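Local coordinates for SspB protein (PDB 6JUF), which probably acts as a metal-dependent DNA nuclease in a bacterial anti-phage defence system that senses phosphorothioate-modified DNA, at residues S12-H17 and A167-D172; T19-F24 and L198-R203; Y241-T246 and G305-A310; S253-A258 and I270-I275; A284-L289 and W311-E316. All blocks are in the same frame, centred on the assembly; numbering follows the deposited sequence.

Contact 1. Residues S12-H17 and A167-D172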
# COMPACT_ATOMS: atom_id res chain seq x y z
N SER B 12 5.42 -26.15 -11.28
CA SER B 12 4.06 -26.23 -11.83
C SER B 12 3.07 -25.82 -10.72
O SER B 12 2.56 -26.62 -9.95
CB SER B 12 3.76 -27.65 -12.33
OG SER B 12 2.47 -27.63 -12.88
N SER B 13 2.89 -24.52 -10.56
CA SER B 13 2.00 -23.98 -9.58
C SER B 13 1.12 -22.94 -10.26
O SER B 13 1.61 -21.90 -10.71
CB SER B 13 2.81 -23.35 -8.42
OG SER B 13 1.94 -22.79 -7.44
N PHE B 14 -0.20 -23.20 -10.29
CA PHE B 14 -1.17 -22.31 -10.96
C PHE B 14 -2.40 -22.09 -10.08
O PHE B 14 -2.95 -23.05 -9.51
CB PHE B 14 -1.62 -22.93 -12.32
CG PHE B 14 -0.47 -23.12 -13.27
CD1 PHE B 14 -0.11 -22.09 -14.17
CD2 PHE B 14 0.30 -24.29 -13.22
CE1 PHE B 14 1.01 -22.26 -14.99
CE2 PHE B 14 1.38 -24.45 -14.07
CZ PHE B 14 1.73 -23.45 -14.93
N ALA B 15 -2.77 -20.81 -9.94
CA ALA B 15 -4.04 -20.36 -9.32
C ALA B 15 -4.14 -20.73 -7.84
O ALA B 15 -5.22 -20.73 -7.31
CB ALA B 15 -5.25 -20.89 -10.10
N ARG B 16 -3.04 -21.05 -7.18
CA ARG B 16 -3.14 -21.40 -5.73
C ARG B 16 -3.44 -20.16 -4.88
O ARG B 16 -3.80 -20.30 -3.68
CB ARG B 16 -1.82 -22.01 -5.25
CG ARG B 16 -1.35 -23.21 -6.06
CD ARG B 16 -1.72 -24.51 -5.45
NE ARG B 16 -1.16 -25.65 -6.21
CZ ARG B 16 -0.53 -26.68 -5.63
NH1 ARG B 16 -0.36 -26.73 -4.28
NH2 ARG B 16 -0.06 -27.68 -6.37
N HIS B 17 -3.31 -18.94 -5.44
CA HIS B 17 -3.70 -17.71 -4.76
C HIS B 17 -5.19 -17.49 -4.84
O HIS B 17 -5.74 -16.56 -4.22
CB HIS B 17 -3.01 -16.52 -5.45
CG HIS B 17 -3.02 -16.66 -6.97
ND1 HIS B 17 -4.15 -16.46 -7.71
CD2 HIS B 17 -2.02 -17.04 -7.87
CE1 HIS B 17 -3.84 -16.69 -9.04
NE2 HIS B 17 -2.54 -17.03 -9.10
N ALA B 167 -8.59 -22.94 -17.08
CA ALA B 167 -9.28 -22.10 -16.11
C ALA B 167 -8.33 -21.61 -15.05
O ALA B 167 -8.45 -20.44 -14.56
CB ALA B 167 -10.50 -22.81 -15.49
N SER B 168 -7.40 -22.46 -14.63
CA SER B 168 -6.40 -21.99 -13.64
C SER B 168 -5.47 -20.93 -14.22
O SER B 168 -5.06 -19.97 -13.51
CB SER B 168 -5.56 -23.15 -13.13
OG SER B 168 -6.40 -24.11 -12.54
N ILE B 169 -5.05 -21.11 -15.46
CA ILE B 169 -4.17 -20.12 -16.10
C ILE B 169 -4.95 -18.80 -16.24
O ILE B 169 -4.40 -17.71 -16.01
CB ILE B 169 -3.65 -20.66 -17.44
CG1 ILE B 169 -2.68 -21.83 -17.16
CG2 ILE B 169 -2.99 -19.53 -18.25
CD1 ILE B 169 -2.31 -22.71 -18.36
N ALA B 170 -6.21 -18.87 -16.64
CA ALA B 170 -7.01 -17.61 -16.76
C ALA B 170 -7.10 -16.92 -15.41
O ALA B 170 -7.13 -15.68 -15.35
CB ALA B 170 -8.43 -17.91 -17.27
N LYS B 171 -7.17 -17.69 -14.32
CA LYS B 171 -7.22 -17.08 -12.97
C LYS B 171 -5.85 -16.43 -12.66
O LYS B 171 -5.84 -15.32 -12.01
CB LYS B 171 -7.55 -18.16 -11.94
CG LYS B 171 -9.03 -18.54 -11.98
CD LYS B 171 -9.28 -19.85 -11.24
CE LYS B 171 -10.76 -20.22 -11.34
NZ LYS B 171 -10.98 -21.62 -10.92
N ASP B 172 -4.74 -17.04 -13.10
CA ASP B 172 -3.40 -16.38 -12.94
C ASP B 172 -3.40 -15.05 -13.69
O ASP B 172 -2.88 -14.03 -13.19
CB ASP B 172 -2.26 -17.25 -13.47
CG ASP B 172 -1.89 -18.37 -12.55
OD1 ASP B 172 -2.35 -18.37 -11.38
OD2 ASP B 172 -1.11 -19.24 -12.99
O HOH W 1 1.32 -19.37 -11.94
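In His-17, CG sits between the backbone N and the carbonyl carbon (chi1 41°), which swings the ring back over Ala-15 and aims NE2 at Asp-172. In Asp-172, CG lies anti to the carbonyl carbon (chi1 -77°), and the carboxylate reaches the loop. Asp-172 OD1 then accepts two N-H groups. His-17 NE2 donates to Asp-172 OD1 on its anti side at 2.7 Å. Ala-15 N donates to the same Asp-172 OD1 on its syn side at 2.9 Å. The donors come from opposite faces of the carboxylate plane, and both bonds are bent, near 135°. The His-17 to Asp-172 pair is a His-carboxylate hydrogen bond. With the Ala-15 N bond it ties the loop before helix 24-34 to helix 166-180. Glu-18, about 6 Å from His-17 between side chains, is a magnesium ligand of this protein, though no metal is bound in this chain. His-17 ND1 also pairs with Thr-19 N. Asp-172 OD2 touches the edge of the Phe-14 ring at CD1, 3.2 Å away. A water bridges Asp-172 OD2 to Ser-13 O, and Ser-130 OG also binds OD2. Alongside the polar cluster, Ala-15 CB rests on Ser-168 O at 3.5 Å. Phe-14 CD1 packs against Ile-169 CG1 at 4.0 Å.

Contact 2. Residues T19-F24 and L198-R203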
# COMPACT_ATOMS: atom_id res chain seq x y z
N THR B 19 -7.01 -16.23 -7.06
CA THR B 19 -7.21 -14.86 -7.60
C THR B 19 -7.02 -13.75 -6.59
O THR B 19 -7.28 -12.58 -6.93
CB THR B 19 -8.55 -14.60 -8.40
OG1 THR B 19 -9.68 -14.41 -7.53
CG2 THR B 19 -8.85 -15.75 -9.39
N PHE B 20 -6.59 -14.05 -5.37
CA PHE B 20 -6.19 -12.97 -4.43
C PHE B 20 -4.77 -12.48 -4.77
O PHE B 20 -3.84 -13.27 -4.75
CB PHE B 20 -6.11 -13.55 -3.02
CG PHE B 20 -7.49 -13.84 -2.41
CD1 PHE B 20 -8.40 -12.81 -2.19
CD2 PHE B 20 -7.83 -15.15 -2.07
CE1 PHE B 20 -9.65 -13.05 -1.59
CE2 PHE B 20 -9.07 -15.40 -1.45
CZ PHE B 20 -9.97 -14.35 -1.25
N ALA B 21 -4.65 -11.18 -5.09
CA ALA B 21 -3.34 -10.55 -5.33
C ALA B 21 -2.67 -10.32 -4.00
O ALA B 21 -3.32 -10.41 -2.95
CB ALA B 21 -3.53 -9.27 -6.12
N PRO B 22 -1.34 -10.05 -3.99
CA PRO B 22 -0.65 -9.94 -2.69
C PRO B 22 -1.19 -8.79 -1.83
O PRO B 22 -1.62 -7.77 -2.36
CB PRO B 22 0.83 -9.67 -3.10
CG PRO B 22 0.92 -10.23 -4.50
CD PRO B 22 -0.41 -10.01 -5.13
N ARG B 23 -1.14 -8.94 -0.53
CA ARG B 23 -1.46 -7.89 0.40
C ARG B 23 -0.31 -7.70 1.39
O ARG B 23 0.31 -8.70 1.79
CB ARG B 23 -2.68 -8.32 1.25
CG ARG B 23 -3.90 -8.76 0.45
CD ARG B 23 -5.17 -8.81 1.31
NE ARG B 23 -6.20 -9.55 0.59
CZ ARG B 23 -7.41 -9.76 1.06
NH1 ARG B 23 -7.71 -9.33 2.30
NH2 ARG B 23 -8.30 -10.47 0.36
N PHE B 24 -0.03 -6.44 1.77
CA PHE B 24 1.03 -6.24 2.72
C PHE B 24 0.79 -7.00 4.06
O PHE B 24 1.67 -7.66 4.59
CB PHE B 24 1.25 -4.74 3.04
CG PHE B 24 2.12 -4.54 4.24
CD1 PHE B 24 3.49 -4.83 4.19
CD2 PHE B 24 1.56 -4.19 5.49
CE1 PHE B 24 4.29 -4.75 5.34
CE2 PHE B 24 2.38 -4.07 6.61
CZ PHE B 24 3.74 -4.36 6.54
N LEU B 198 -9.41 -4.54 -3.25
CA LEU B 198 -8.34 -4.60 -2.24
C LEU B 198 -7.19 -3.72 -2.68
O LEU B 198 -6.99 -3.53 -3.87
CB LEU B 198 -7.86 -6.03 -2.00
CG LEU B 198 -9.01 -6.88 -1.47
CD1 LEU B 198 -8.93 -8.28 -1.97
CD2 LEU B 198 -9.08 -6.81 0.04
N SER B 199 -6.45 -3.19 -1.74
CA SER B 199 -5.20 -2.54 -2.09
C SER B 199 -4.14 -3.57 -2.58
O SER B 199 -4.20 -4.75 -2.23
CB SER B 199 -4.64 -1.74 -0.91
OG SER B 199 -4.34 -2.59 0.18
N CYS B 200 -3.24 -3.12 -3.47
CA CYS B 200 -2.11 -4.02 -3.81
C CYS B 200 -0.92 -3.12 -4.06
O CYS B 200 -0.96 -2.32 -5.02
CB CYS B 200 -2.39 -4.86 -5.09
SG CYS B 200 -1.03 -6.01 -5.31
N PRO B 201 0.10 -3.19 -3.21
CA PRO B 201 1.16 -2.16 -3.28
C PRO B 201 1.99 -2.26 -4.56
O PRO B 201 2.70 -1.33 -4.92
CB PRO B 201 2.01 -2.42 -2.02
CG PRO B 201 1.75 -3.89 -1.69
CD PRO B 201 0.30 -4.14 -2.07
N PHE B 202 1.86 -3.37 -5.28
CA PHE B 202 2.60 -3.50 -6.53
C PHE B 202 2.07 -2.62 -7.65
O PHE B 202 2.78 -2.38 -8.63
CB PHE B 202 2.65 -4.96 -6.96
CG PHE B 202 3.44 -5.81 -5.98
CD1 PHE B 202 4.83 -5.89 -6.08
CD2 PHE B 202 2.81 -6.39 -4.87
CE1 PHE B 202 5.57 -6.67 -5.18
CE2 PHE B 202 3.56 -7.11 -3.93
CZ PHE B 202 4.96 -7.25 -4.09
N ARG B 203 0.85 -2.09 -7.46
CA ARG B 203 0.31 -1.17 -8.47
C ARG B 203 1.14 0.11 -8.56
O ARG B 203 1.17 0.77 -9.62
CB ARG B 203 -1.17 -0.86 -8.21
CG ARG B 203 -2.04 -2.09 -8.23
CD ARG B 203 -3.44 -1.77 -7.70
NE ARG B 203 -4.22 -3.03 -7.70
CZ ARG B 203 -5.17 -3.28 -6.80
NH1 ARG B 203 -5.47 -2.34 -5.92
NH2 ARG B 203 -5.86 -4.41 -6.80
O HOH W 2 -4.45 -7.26 -3.39
O HOH W 3 -1.99 -4.52 0.94
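Arg-23 and Leu-198 make the polar-on-apolar part of this contact. The leucine methyls lie over one face of the guanidinium. Leu-198 CD2 sits above its centre, 3.5 Å from Arg-23 CZ, and Leu-198 CD1 is 3.3 Å from Arg-23 NH2. The extended arginine chain carries the group back along its own loop. Apolar packing follows around Pro-22. Pro-22 CB meets Phe-202 CE2 at 3.8 Å, with the two side chains at about a right angle. Cys-200 SG touches Ala-21 CB at 4.2 Å and Pro-22 CD at 4.1 Å. Two waters bridge the segments. One donates to Pro-22 O and Ser-199 O. Another accepts from Phe-24 N, at the start of helix 24-34, and donates to Ser-199 OG, which also hydrogen-bonds to Leu-104 O of the second subunit. Two salt bridges cross to the second subunit: Arg-23 NH1 to its Glu-105 and Arg-203 NH1 to its Glu-204. Leucine cover on the guanidinium face would probably strengthen the pull of Glu-105, linking this loop pairing to dimer assembly.

Contact 3. Residues Y241-T246 and G305-A310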
# COMPACT_ATOMS: atom_id res chain seq x y z
N TYR B 241 21.34 -12.00 -10.97
CA TYR B 241 21.10 -12.75 -12.21
C TYR B 241 22.37 -13.50 -12.63
O TYR B 241 22.34 -14.70 -12.94
CB TYR B 241 20.57 -11.83 -13.32
CG TYR B 241 20.22 -12.62 -14.54
CD1 TYR B 241 18.97 -13.32 -14.60
CD2 TYR B 241 21.09 -12.74 -15.62
CE1 TYR B 241 18.68 -14.07 -15.73
CE2 TYR B 241 20.79 -13.52 -16.73
CZ TYR B 241 19.57 -14.17 -16.77
OH TYR B 241 19.25 -14.95 -17.84
N ALA B 242 23.50 -12.79 -12.65
CA ALA B 242 24.77 -13.39 -12.99
C ALA B 242 25.10 -14.58 -12.09
O ALA B 242 25.63 -15.60 -12.53
CB ALA B 242 25.86 -12.33 -12.95
N ALA B 243 24.79 -14.42 -10.80
CA ALA B 243 25.03 -15.42 -9.77
C ALA B 243 24.32 -16.77 -9.99
O ALA B 243 24.71 -17.76 -9.42
CB ALA B 243 24.71 -14.86 -8.39
N ARG B 244 23.28 -16.76 -10.80
CA ARG B 244 22.58 -17.98 -11.14
C ARG B 244 23.53 -18.97 -11.81
O ARG B 244 23.33 -20.15 -11.67
CB ARG B 244 21.43 -17.67 -12.10
CG ARG B 244 20.36 -16.83 -11.46
CD ARG B 244 19.26 -16.58 -12.50
NE ARG B 244 18.20 -15.68 -11.97
CZ ARG B 244 16.99 -15.55 -12.48
NH1 ARG B 244 16.60 -16.19 -13.62
NH2 ARG B 244 16.12 -14.72 -11.85
N THR B 245 24.56 -18.48 -12.50
CA THR B 245 25.40 -19.37 -13.31
C THR B 245 26.88 -19.28 -12.91
O THR B 245 27.70 -20.07 -13.35
CB THR B 245 25.24 -19.13 -14.82
OG1 THR B 245 25.54 -17.77 -15.12
CG2 THR B 245 23.84 -19.45 -15.29
N THR B 246 27.24 -18.33 -12.06
CA THR B 246 28.63 -18.34 -11.59
C THR B 246 28.84 -17.88 -10.17
O THR B 246 28.12 -17.01 -9.68
CB THR B 246 29.60 -17.60 -12.54
OG1 THR B 246 30.95 -17.78 -12.06
CG2 THR B 246 29.30 -16.14 -12.66
N GLY B 305 32.87 -13.26 -6.55
CA GLY B 305 31.57 -13.90 -6.76
C GLY B 305 30.44 -12.88 -6.77
O GLY B 305 30.33 -12.06 -5.85
N PRO B 306 29.56 -12.96 -7.75
CA PRO B 306 28.55 -11.90 -7.85
C PRO B 306 27.43 -11.94 -6.81
O PRO B 306 26.79 -10.88 -6.54
CB PRO B 306 27.98 -12.07 -9.25
CG PRO B 306 28.24 -13.52 -9.56
CD PRO B 306 29.59 -13.80 -8.94
N PHE B 307 27.12 -13.10 -6.26
CA PHE B 307 26.09 -13.14 -5.25
C PHE B 307 26.43 -12.30 -4.03
O PHE B 307 25.56 -11.54 -3.54
CB PHE B 307 25.81 -14.59 -4.83
CG PHE B 307 24.62 -14.72 -3.93
CD1 PHE B 307 23.36 -14.87 -4.50
CD2 PHE B 307 24.77 -14.68 -2.54
CE1 PHE B 307 22.23 -15.02 -3.69
CE2 PHE B 307 23.67 -14.86 -1.70
CZ PHE B 307 22.39 -15.01 -2.28
N ASP B 308 27.67 -12.41 -3.51
CA ASP B 308 28.02 -11.65 -2.31
C ASP B 308 28.05 -10.18 -2.65
O ASP B 308 27.70 -9.30 -1.79
CB ASP B 308 29.39 -12.10 -1.71
CG ASP B 308 29.31 -13.47 -1.05
OD1 ASP B 308 28.20 -13.96 -0.74
OD2 ASP B 308 30.38 -14.09 -0.83
N LEU B 309 28.50 -9.86 -3.86
CA LEU B 309 28.56 -8.44 -4.25
C LEU B 309 27.14 -7.88 -4.40
O LEU B 309 26.88 -6.75 -4.04
CB LEU B 309 29.38 -8.20 -5.53
CG LEU B 309 30.88 -8.58 -5.35
CD1 LEU B 309 31.50 -8.58 -6.75
CD2 LEU B 309 31.46 -7.50 -4.44
N ALA B 310 26.23 -8.69 -4.94
CA ALA B 310 24.88 -8.27 -5.08
C ALA B 310 24.32 -7.87 -3.71
O ALA B 310 23.63 -6.85 -3.62
CB ALA B 310 24.03 -9.41 -5.67
O HOH W 4 28.22 -15.78 -6.40
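Ala-243 and Phe-307 mark the closest backbone approach, 5.2 Å between their CA atoms. Residues 241-246 run off the C-terminal end of helix 231-243. Two successive amides, Thr-245 N and Thr-246 N, donate to Ala-242 O as the chain turns away. Residues 305-310 open helix 306-317, with Gly-305 at the N-cap position. The end of one helix thus meets the start of the other. Pro-306 carries most of the packing. Pro-306 CG lies 3.7 Å from Ala-243 CA and also 3.5 Å from Thr-246 O. Ala-243 CB points across and meets Phe-307 CB at 3.7 Å. Phe-307 CG stands anti to the backbone N (chi1 -172°), so the ring presents its edge to that methyl. A water accepts from Phe-307 N and donates only weakly to Thr-246 O. It thereby serves an amide in the first turn of the helix. On the neighbouring elements, Pro-306 rests on Leu-239 of helix 231-243. Ala-242 and Thr-246 both reach Phe-302, on the middle strand 298-302 of the three-stranded sheet.

Contact 4. Residues S253-A258 and I270-I275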
# COMPACT_ATOMS: atom_id res chain seq x y z
N SER B 253 27.08 -9.53 -20.22
CA SER B 253 26.97 -8.44 -21.15
C SER B 253 25.72 -7.62 -20.85
O SER B 253 24.74 -8.15 -20.30
CB SER B 253 26.88 -9.01 -22.58
OG SER B 253 25.67 -9.73 -22.76
N LEU B 254 25.78 -6.32 -21.15
CA LEU B 254 24.61 -5.46 -21.04
C LEU B 254 23.47 -5.96 -21.93
O LEU B 254 22.31 -5.84 -21.56
CB LEU B 254 24.93 -4.00 -21.30
CG LEU B 254 25.36 -3.14 -20.11
CD1 LEU B 254 24.09 -2.75 -19.32
CD2 LEU B 254 26.33 -3.85 -19.18
N ALA B 255 23.79 -6.46 -23.11
CA ALA B 255 22.74 -6.97 -24.02
C ALA B 255 21.95 -8.10 -23.37
O ALA B 255 20.70 -8.13 -23.49
CB ALA B 255 23.40 -7.48 -25.32
N ARG B 256 22.63 -9.03 -22.70
CA ARG B 256 21.94 -10.12 -21.97
C ARG B 256 21.15 -9.57 -20.78
O ARG B 256 20.00 -9.99 -20.55
CB ARG B 256 22.92 -11.16 -21.47
CG ARG B 256 23.45 -12.09 -22.59
CD ARG B 256 24.49 -13.03 -22.02
NE ARG B 256 23.87 -13.88 -21.00
CZ ARG B 256 24.52 -14.55 -20.05
NH1 ARG B 256 25.85 -14.49 -19.94
NH2 ARG B 256 23.82 -15.28 -19.18
N LEU B 257 21.75 -8.65 -20.02
CA LEU B 257 20.97 -8.05 -18.93
C LEU B 257 19.67 -7.37 -19.39
O LEU B 257 18.63 -7.47 -18.71
CB LEU B 257 21.80 -7.07 -18.10
CG LEU B 257 22.94 -7.68 -17.25
CD1 LEU B 257 23.82 -6.53 -16.77
CD2 LEU B 257 22.40 -8.52 -16.08
N ALA B 258 19.73 -6.69 -20.53
CA ALA B 258 18.60 -5.99 -21.09
C ALA B 258 17.60 -6.93 -21.75
O ALA B 258 16.43 -6.58 -21.76
CB ALA B 258 19.10 -4.98 -22.14
N ILE B 270 12.85 -2.21 -18.33
CA ILE B 270 13.76 -1.06 -18.52
C ILE B 270 14.69 -1.32 -19.69
O ILE B 270 14.96 -2.46 -20.03
CB ILE B 270 14.54 -0.72 -17.24
CG1 ILE B 270 15.36 -1.96 -16.77
CG2 ILE B 270 13.52 -0.19 -16.19
CD1 ILE B 270 16.25 -1.68 -15.56
N ARG B 271 15.13 -0.23 -20.32
CA ARG B 271 16.01 -0.28 -21.49
C ARG B 271 17.47 -0.54 -21.12
O ARG B 271 17.88 -0.26 -20.00
CB ARG B 271 15.90 1.04 -22.24
CG ARG B 271 14.51 1.25 -22.80
CD ARG B 271 14.47 2.33 -23.87
NE ARG B 271 13.16 2.99 -23.90
CZ ARG B 271 12.00 2.42 -24.24
NH1 ARG B 271 11.93 1.14 -24.58
NH2 ARG B 271 10.88 3.14 -24.22
N GLU B 272 18.24 -1.08 -22.05
CA GLU B 272 19.68 -1.29 -21.86
C GLU B 272 20.37 -0.04 -21.34
O GLU B 272 21.25 -0.18 -20.49
CB GLU B 272 20.35 -1.74 -23.17
CG GLU B 272 21.72 -2.35 -22.95
CD GLU B 272 22.30 -2.90 -24.24
OE1 GLU B 272 21.65 -3.75 -24.91
OE2 GLU B 272 23.40 -2.50 -24.55
N ALA B 273 20.01 1.15 -21.85
CA ALA B 273 20.64 2.43 -21.47
C ALA B 273 20.40 2.65 -20.00
O ALA B 273 21.27 3.18 -19.29
CB ALA B 273 20.08 3.62 -22.28
N ASP B 274 19.20 2.32 -19.54
CA ASP B 274 18.80 2.53 -18.15
C ASP B 274 19.61 1.61 -17.23
O ASP B 274 20.00 2.00 -16.11
CB ASP B 274 17.32 2.17 -17.99
CG ASP B 274 16.42 3.04 -18.81
OD1 ASP B 274 16.69 4.26 -18.87
OD2 ASP B 274 15.44 2.50 -19.39
N ILE B 275 19.80 0.37 -17.65
CA ILE B 275 20.60 -0.57 -16.89
C ILE B 275 22.05 -0.08 -16.85
O ILE B 275 22.71 -0.15 -15.82
CB ILE B 275 20.51 -1.96 -17.50
CG1 ILE B 275 19.07 -2.53 -17.39
CG2 ILE B 275 21.46 -2.93 -16.85
CD1 ILE B 275 18.85 -3.73 -18.29
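Leu-254 and Ile-275 form the apolar centre of the contact. Leu-254 CD1 meets Ile-275 CG2 at 3.6 Å as the two side chains run antiparallel, one beside the other. The other branch of Ile-275 reaches the helix backbone. Ile-275 CD1 lies 3.6 Å from Ala-258 CA and 3.8 Å from Leu-257 O. Beside it, Ala-258 CB packs on Glu-272 CB at 3.6 Å, where the backbones come closest. Glu-272 then lies along helix 254-259, toward its start. Its CG is anti to the backbone N (chi1 -163°) and the chain stays extended. That takes Glu-272 OE1 to Ala-255 CA at 3.5 Å, with the aliphatic part against Leu-254 O. No hydrogen bond joins the two segments. The next shell fixes the helix starts. Ser-253 OG caps helix 254-259 by accepting from Arg-256 N at 3.1 Å. Asp-274 OD2 accepts from Arg-271 N, the N-cap residue of helix 272-285, at 2.9 Å. Further out, Cys-238 of helix 231-243 touches both Leu-257 and Ile-275. Helix 231-243, strand 250-253, the short helices 254-259 and 264-268, the longer helix 272-285, then strands 289-293 and 298-302 follow in an order consistent with a winged helix-turn-helix.

Contact 5. Residues A284-L289 and W311-E316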
# COMPACT_ATOMS: atom_id res chain seq x y z
N ALA B 284 30.85 3.20 -9.66
CA ALA B 284 31.73 4.28 -9.21
C ALA B 284 32.10 4.14 -7.72
O ALA B 284 33.21 4.55 -7.34
CB ALA B 284 31.10 5.63 -9.48
N SER B 285 31.21 3.53 -6.94
CA SER B 285 31.34 3.31 -5.50
C SER B 285 32.03 1.98 -5.17
O SER B 285 32.44 1.77 -4.03
CB SER B 285 29.91 3.23 -4.90
OG SER B 285 29.37 4.49 -4.73
N HIS B 286 32.06 1.06 -6.13
CA HIS B 286 32.48 -0.33 -5.85
C HIS B 286 33.64 -0.67 -6.74
O HIS B 286 33.44 -0.84 -7.96
CB HIS B 286 31.31 -1.29 -6.13
CG HIS B 286 30.31 -1.35 -5.00
ND1 HIS B 286 30.34 -2.30 -4.02
CD2 HIS B 286 29.21 -0.53 -4.72
CE1 HIS B 286 29.33 -2.08 -3.16
NE2 HIS B 286 28.67 -1.00 -3.56
N GLN B 287 34.84 -0.79 -6.17
CA GLN B 287 36.02 -1.01 -6.97
C GLN B 287 35.97 -2.38 -7.64
O GLN B 287 36.58 -2.55 -8.71
CB GLN B 287 37.28 -0.80 -6.13
CG GLN B 287 38.54 -0.60 -7.01
CD GLN B 287 39.23 -1.90 -7.35
OE1 GLN B 287 39.12 -2.88 -6.61
NE2 GLN B 287 39.98 -1.91 -8.48
N GLU B 288 35.17 -3.30 -7.10
CA GLU B 288 35.03 -4.67 -7.59
C GLU B 288 34.19 -4.74 -8.86
O GLU B 288 34.15 -5.76 -9.53
CB GLU B 288 34.39 -5.60 -6.56
CG GLU B 288 34.99 -5.59 -5.15
CD GLU B 288 34.16 -4.75 -4.14
OE1 GLU B 288 34.22 -5.08 -2.90
OE2 GLU B 288 33.44 -3.74 -4.58
N LEU B 289 33.53 -3.65 -9.23
CA LEU B 289 32.63 -3.66 -10.37
C LEU B 289 33.13 -2.69 -11.43
O LEU B 289 33.55 -1.59 -11.13
CB LEU B 289 31.19 -3.23 -9.96
CG LEU B 289 30.57 -4.10 -8.86
CD1 LEU B 289 29.19 -3.51 -8.54
CD2 LEU B 289 30.46 -5.59 -9.24
N TRP B 311 24.57 -8.68 -2.70
CA TRP B 311 24.11 -8.36 -1.39
C TRP B 311 24.81 -7.19 -0.72
O TRP B 311 24.19 -6.56 0.11
CB TRP B 311 24.07 -9.62 -0.51
CG TRP B 311 22.79 -10.33 -0.81
CD1 TRP B 311 22.56 -11.33 -1.75
CD2 TRP B 311 21.52 -10.06 -0.22
NE1 TRP B 311 21.26 -11.69 -1.75
CE2 TRP B 311 20.58 -10.96 -0.85
CE3 TRP B 311 21.06 -9.18 0.76
CZ2 TRP B 311 19.22 -10.96 -0.52
CZ3 TRP B 311 19.73 -9.19 1.12
CH2 TRP B 311 18.81 -10.06 0.47
N ASP B 312 26.10 -6.95 -0.96
CA ASP B 312 26.70 -5.69 -0.50
C ASP B 312 25.93 -4.51 -1.06
O ASP B 312 25.61 -3.57 -0.33
CB ASP B 312 28.17 -5.57 -0.91
CG ASP B 312 29.07 -6.57 -0.20
OD1 ASP B 312 28.65 -7.08 0.86
OD2 ASP B 312 30.17 -6.88 -0.73
N VAL B 313 25.68 -4.53 -2.36
CA VAL B 313 25.03 -3.40 -3.04
C VAL B 313 23.60 -3.25 -2.48
O VAL B 313 23.14 -2.16 -2.18
CB VAL B 313 24.95 -3.70 -4.55
CG1 VAL B 313 24.01 -2.76 -5.30
CG2 VAL B 313 26.33 -3.61 -5.18
N LEU B 314 22.89 -4.35 -2.32
CA LEU B 314 21.52 -4.29 -1.81
C LEU B 314 21.48 -3.83 -0.34
O LEU B 314 20.69 -3.02 0.01
CB LEU B 314 20.82 -5.65 -1.94
CG LEU B 314 19.37 -5.71 -1.48
CD1 LEU B 314 18.50 -4.66 -2.19
CD2 LEU B 314 18.77 -7.10 -1.73
N ASP B 315 22.36 -4.33 0.51
CA ASP B 315 22.36 -3.91 1.88
C ASP B 315 22.71 -2.44 1.97
O ASP B 315 22.17 -1.74 2.86
CB ASP B 315 23.32 -4.76 2.69
CG ASP B 315 22.96 -4.80 4.18
OD1 ASP B 315 21.74 -4.67 4.48
OD2 ASP B 315 23.84 -5.01 5.02
N GLU B 316 23.58 -1.94 1.11
CA GLU B 316 23.90 -0.51 1.12
C GLU B 316 22.67 0.33 0.87
O GLU B 316 22.48 1.41 1.46
CB GLU B 316 24.92 -0.22 0.08
CG GLU B 316 26.27 -0.74 0.52
CD GLU B 316 27.23 -0.82 -0.62
OE1 GLU B 316 27.01 -0.06 -1.57
OE2 GLU B 316 28.22 -1.59 -0.52
O HOH W 5 31.54 -4.51 -1.61
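His-286, Val-313 and Glu-316 carry this contact, with the histidine ring at its centre. The ring and the Glu-316 carboxylate face each other head-on, their planes only 11° apart. His-286 NE2 donates to Glu-316 OE1 at 2.8 Å, with an N-H...O angle of 152°. The oxygen is met on its syn side and lies close to the ring plane, so the bond uses the edge of the ring. Glu-316 CG is anti to the carbonyl carbon (chi1 -74°), and its extended chain carries the carboxylate out from the helix to the imidazole. Val-313 takes the ring from another direction. Its CG2 lies over one face in a CH-pi contact, 4.0 Å from the centroid of the His-286 ring. The same methyl, Val-313 CG2, meets Leu-289 CD1 at 4.4 Å. On the other nitrogen, His-286 ND1 makes a weak bond to Glu-288 OE2 within the type I turn of residues 286-289. A water joins Glu-288 OE1 to Asp-312 OD2, while Asp-312 OD1 forms a salt bridge with Arg-322. The contact ties the turn between helix 272-285 and strand 289-293 to helix 306-317. Carboxylates near both ring nitrogens would be expected to favour a protonated imidazole, and the bond to Glu-316 with the valine over one face would limit rotation of the ring.

How the contacts relate
The five contacts form two groups. Contacts 1 and 2 have centres about 16 Å apart and touch where Lys-171 packs on Thr-19. Their segments alternate along the chain, and both first segments lie in the loop between helices 5-9 and 24-34, which is thus held at two places. Contact 2 also reaches the second subunit. Contact 4 falls within the span between the segments of contact 3, and the two touch through Tyr-241 and Arg-256. Contacts 3 and 5 share helix 306-317, cross along the chain and have centres about 12 Å apart. Contacts 4 and 5 share helix 272-285. Contacts 1 and 5 have centres about 38 Å apart, so the metal-site loop is remote from the helix-and-sheet region of residues 231-317.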